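Local coordinates for protein malate oxidoreductase (Thermotoga maritima, PDB 1VL6) that probably catalyses the NAD-dependent oxidative decarboxylation of malate to pyruvate and carbon dioxide, at residues Gly226-Asp232 with Asn249-Gly255. Sequence-based numbering, arbitrary orientation.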
ATOM      1  N   GLY A 226     -46.235  -9.621  20.960  1.00 61.46           N
ATOM      2  CA  GLY A 226     -47.352  -9.114  20.158  1.00 61.09           C
ATOM      3  C   GLY A 226     -47.241  -7.668  19.673  1.00 61.58           C
ATOM      4  O   GLY A 226     -46.176  -7.034  19.737  1.00 62.08           O
ATOM      5  N   ILE A 227     -48.351  -7.180  19.129  1.00 60.54           N
ATOM      6  CA  ILE A 227     -48.462  -5.803  18.669  1.00 61.98           C
ATOM      7  C   ILE A 227     -48.268  -4.811  19.828  1.00 62.51           C
ATOM      8  O   ILE A 227     -48.875  -4.970  20.903  1.00 62.00           O
ATOM      9  CB  ILE A 227     -49.863  -5.532  18.063  1.00 61.48           C
ATOM     10  CG1 ILE A 227     -50.081  -6.309  16.761  1.00 70.68           C
ATOM     11  CG2 ILE A 227     -50.018  -4.045  17.750  1.00 60.17           C
ATOM     12  CD1 ILE A 227     -51.563  -6.325  16.271  1.00 64.58           C
ATOM     13  N   LEU A 228     -47.458  -3.780  19.589  1.00 63.12           N
ATOM     14  CA  LEU A 228     -47.183  -2.765  20.609  1.00 63.30           C
ATOM     15  C   LEU A 228     -48.344  -1.804  20.736  1.00 63.65           C
ATOM     16  O   LEU A 228     -48.737  -1.126  19.775  1.00 64.29           O
ATOM     17  CB  LEU A 228     -45.901  -1.969  20.333  1.00 62.43           C
ATOM     18  CG  LEU A 228     -44.605  -2.670  20.694  1.00 62.80           C
ATOM     19  CD1 LEU A 228     -44.395  -3.930  19.840  1.00 64.55           C
ATOM     20  CD2 LEU A 228     -43.466  -1.709  20.497  1.00 73.16           C
ATOM     21  N   ASN A 229     -48.902  -1.775  21.933  1.00 63.72           N
ATOM     22  CA  ASN A 229     -50.116  -1.072  22.201  1.00 63.57           C
ATOM     23  C   ASN A 229     -50.077  -0.663  23.698  1.00 63.49           C
ATOM     24  O   ASN A 229     -50.151  -1.544  24.579  1.00 63.11           O
ATOM     25  CB  ASN A 229     -51.234  -2.069  21.866  1.00 61.84           C
ATOM     26  CG  ASN A 229     -52.612  -1.510  22.043  1.00 71.47           C
ATOM     27  OD1 ASN A 229     -52.942  -0.900  23.075  1.00 81.77           O
ATOM     28  ND2 ASN A 229     -53.459  -1.754  21.052  1.00 81.07           N
ATOM     29  N   GLU A 230     -49.949   0.642  23.993  1.00 63.21           N
ATOM     30  CA  GLU A 230     -49.961   1.084  25.424  1.00 64.04           C
ATOM     31  C   GLU A 230     -50.977   0.372  26.314  1.00 63.79           C
ATOM     32  O   GLU A 230     -50.689   0.100  27.487  1.00 63.21           O
ATOM     33  CB  GLU A 230     -50.264   2.571  25.643  1.00 65.89           C
ATOM     34  CG  GLU A 230     -49.038   3.413  25.899  1.00 75.70           C
ATOM     35  CD  GLU A 230     -49.271   4.517  26.894  1.00 70.16           C
ATOM     36  OE1 GLU A 230     -49.150   4.277  28.099  1.00 76.86           O
ATOM     37  OE2 GLU A 230     -49.542   5.639  26.462  1.00 81.43           O
ATOM     38  N   ASN A 231     -52.177   0.115  25.775  1.00 64.96           N
ATOM     39  CA  ASN A 231     -53.273  -0.542  26.545  1.00 65.26           C
ATOM     40  C   ASN A 231     -52.995  -1.992  26.936  1.00 67.08           C
ATOM     41  O   ASN A 231     -53.685  -2.508  27.810  1.00 68.57           O
ATOM     42  CB  ASN A 231     -54.605  -0.655  25.762  1.00 63.08           C
ATOM     43  CG  ASN A 231     -55.174   0.674  25.337  1.00 72.93           C
ATOM     44  OD1 ASN A 231     -55.352   0.915  24.129  1.00 80.83           O
ATOM     45  ND2 ASN A 231     -55.482   1.549  26.310  1.00 69.38           N
ATOM     46  N   ASP A 232     -52.092  -2.698  26.230  1.00 68.82           N
ATOM     47  CA  ASP A 232     -51.682  -4.074  26.671  1.00 68.35           C
ATOM     48  C   ASP A 232     -50.208  -3.961  27.092  1.00 68.08           C
ATOM     49  O   ASP A 232     -49.310  -4.065  26.232  1.00 67.43           O
ATOM     50  CB  ASP A 232     -51.820  -5.204  25.620  1.00 71.14           C
ATOM     51  CG  ASP A 232     -52.890  -4.945  24.579  1.00 77.46           C
ATOM     52  OD1 ASP A 232     -54.095  -4.879  24.950  1.00 89.57           O
ATOM     53  OD2 ASP A 232     -52.614  -4.830  23.356  1.00 64.49           O
ATOM     54  N   ASN A 249     -49.828   2.494  15.375  1.00 60.63           N
ATOM     55  CA  ASN A 249     -51.070   1.762  15.493  1.00 59.58           C
ATOM     56  C   ASN A 249     -52.305   2.626  15.691  1.00 60.18           C
ATOM     57  O   ASN A 249     -52.996   2.526  16.714  1.00 60.26           O
ATOM     58  CB  ASN A 249     -50.912   0.748  16.592  1.00 58.08           C
ATOM     59  CG  ASN A 249     -52.008  -0.241  16.601  1.00 62.77           C
ATOM     60  OD1 ASN A 249     -52.728  -0.424  15.598  1.00 69.10           O
ATOM     61  ND2 ASN A 249     -52.156  -0.912  17.723  1.00 56.69           N
ATOM     62  N   PRO A 250     -52.590   3.471  14.710  1.00 60.26           N
ATOM     63  CA  PRO A 250     -53.741   4.388  14.775  1.00 61.38           C
ATOM     64  C   PRO A 250     -55.096   3.715  14.942  1.00 61.21           C
ATOM     65  O   PRO A 250     -55.939   4.249  15.692  1.00 60.19           O
ATOM     66  CB  PRO A 250     -53.692   5.136  13.443  1.00 61.64           C
ATOM     67  CG  PRO A 250     -52.706   4.383  12.581  1.00 60.81           C
ATOM     68  CD  PRO A 250     -51.804   3.663  13.489  1.00 62.58           C
ATOM     69  N   GLU A 251     -55.284   2.581  14.261  1.00 62.00           N
ATOM     70  CA  GLU A 251     -56.487   1.752  14.401  1.00 64.96           C
ATOM     71  C   GLU A 251     -56.573   1.067  15.758  1.00 65.67           C
ATOM     72  O   GLU A 251     -57.599   0.459  16.068  1.00 66.82           O
ATOM     73  CB  GLU A 251     -56.572   0.650  13.329  1.00 64.41           C
ATOM     74  CG  GLU A 251     -56.845   1.128  11.914  1.00 67.46           C
ATOM     75  CD  GLU A 251     -56.490   0.092  10.846  1.00 72.91           C
ATOM     76  OE1 GLU A 251     -55.574  -0.741  11.065  1.00 98.02           O
ATOM     77  OE2 GLU A 251     -57.090   0.131   9.744  1.00 89.20           O
ATOM     78  N   ARG A 252     -55.521   1.175  16.575  1.00 65.64           N
ATOM     79  CA  ARG A 252     -55.533   0.607  17.938  1.00 65.07           C
ATOM     80  C   ARG A 252     -55.776  -0.904  17.914  1.00 63.76           C
ATOM     81  O   ARG A 252     -56.487  -1.443  18.714  1.00 63.64           O
ATOM     82  CB  ARG A 252     -56.531   1.357  18.810  1.00 62.62           C
ATOM     83  CG  ARG A 252     -56.501   2.838  18.538  1.00 67.47           C
ATOM     84  CD  ARG A 252     -57.303   3.661  19.513  1.00 85.14           C
ATOM     85  NE  ARG A 252     -56.413   4.189  20.533  1.00 90.79           N
ATOM     86  CZ  ARG A 252     -56.675   4.226  21.829  1.00 93.18           C
ATOM     87  NH1 ARG A 252     -57.827   3.770  22.310  1.00 97.96           N
ATOM     88  NH2 ARG A 252     -55.765   4.721  22.660  1.00 94.85           N
ATOM     89  N   LEU A 253     -55.146  -1.566  16.963  1.00 65.48           N
ATOM     90  CA  LEU A 253     -55.093  -3.020  16.882  1.00 65.23           C
ATOM     91  C   LEU A 253     -54.366  -3.705  18.036  1.00 64.69           C
ATOM     92  O   LEU A 253     -53.412  -3.146  18.616  1.00 63.03           O
ATOM     93  CB  LEU A 253     -54.313  -3.400  15.627  1.00 67.16           C
ATOM     94  CG  LEU A 253     -55.001  -3.028  14.306  1.00 66.57           C
ATOM     95  CD1 LEU A 253     -54.108  -3.430  13.174  1.00 58.63           C
ATOM     96  CD2 LEU A 253     -56.358  -3.714  14.206  1.00 64.33           C
ATOM     97  N   SER A 254     -54.764  -4.954  18.292  1.00 64.23           N
ATOM     98  CA  SER A 254     -54.201  -5.735  19.380  1.00 64.11           C
ATOM     99  C   SER A 254     -54.187  -7.244  19.085  1.00 64.23           C
ATOM    100  O   SER A 254     -55.201  -7.774  18.681  1.00 67.09           O
ATOM    101  CB  SER A 254     -55.019  -5.424  20.625  1.00 61.75           C
ATOM    102  OG  SER A 254     -54.975  -6.485  21.544  1.00 65.51           O
ATOM    103  N   GLY A 255     -53.066  -7.925  19.335  1.00 63.56           N
ATOM    104  CA  GLY A 255     -52.910  -9.341  19.019  1.00 62.08           C
ATOM    105  C   GLY A 255     -51.531  -9.647  18.455  1.00 63.43           C
ATOM    106  O   GLY A 255     -50.599  -8.855  18.582  1.00 61.68           O
TER
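At the edge of the Rossmann-type NAD-binding domain, the short strand 226-227, which pairs antiparallel with strand 218-223 at the edge of the sheet within this chain, meets the loop that leads from helix 239-246 to helix 257-261. Ile227 N gives a nearly straight hydrogen bond to Gly255 O at 2.9 Å, and the CG1 branch of Ile227 lies against that same carbonyl. Its other branch, CG2, set anti to the backbone N, sits 3.6 Å from Leu253 O, while CD1 reaches CB of Leu253.

The Leu253 carbonyl is the hub, gripped by two asparagine amides. Asn229 ND2 donates to Leu253 O from across the contact at 2.8 Å, standing above the carbonyl plane, 51° out of it, although the oxygen lies in the amide plane of Asn229. Asn249 ND2, 2.7 Å from Leu253 O, arrives in the carbonyl plane on a lone pair. With CG anti to its backbone N (chi1 -168°), Asn249 also turns OD1 to Leu253 N; the one side chain thereby bonds both the backbone N and O of Leu253 just after the type I turn 249-252. The two amide planes stand 74° apart. A leucine in place of Asn249 would probably leave Leu253 N without this acceptor and take one of the two amide donors from Leu253 O, leaving the backbone of Leu253 less firmly fixed after the turn.

Farther out, Asn229 opens a second type I turn, closed by Asp232 N on Asn229 O. There Ser254 OG makes a weak hydrogen bond to Asp232 OD2, 3.4 Å long.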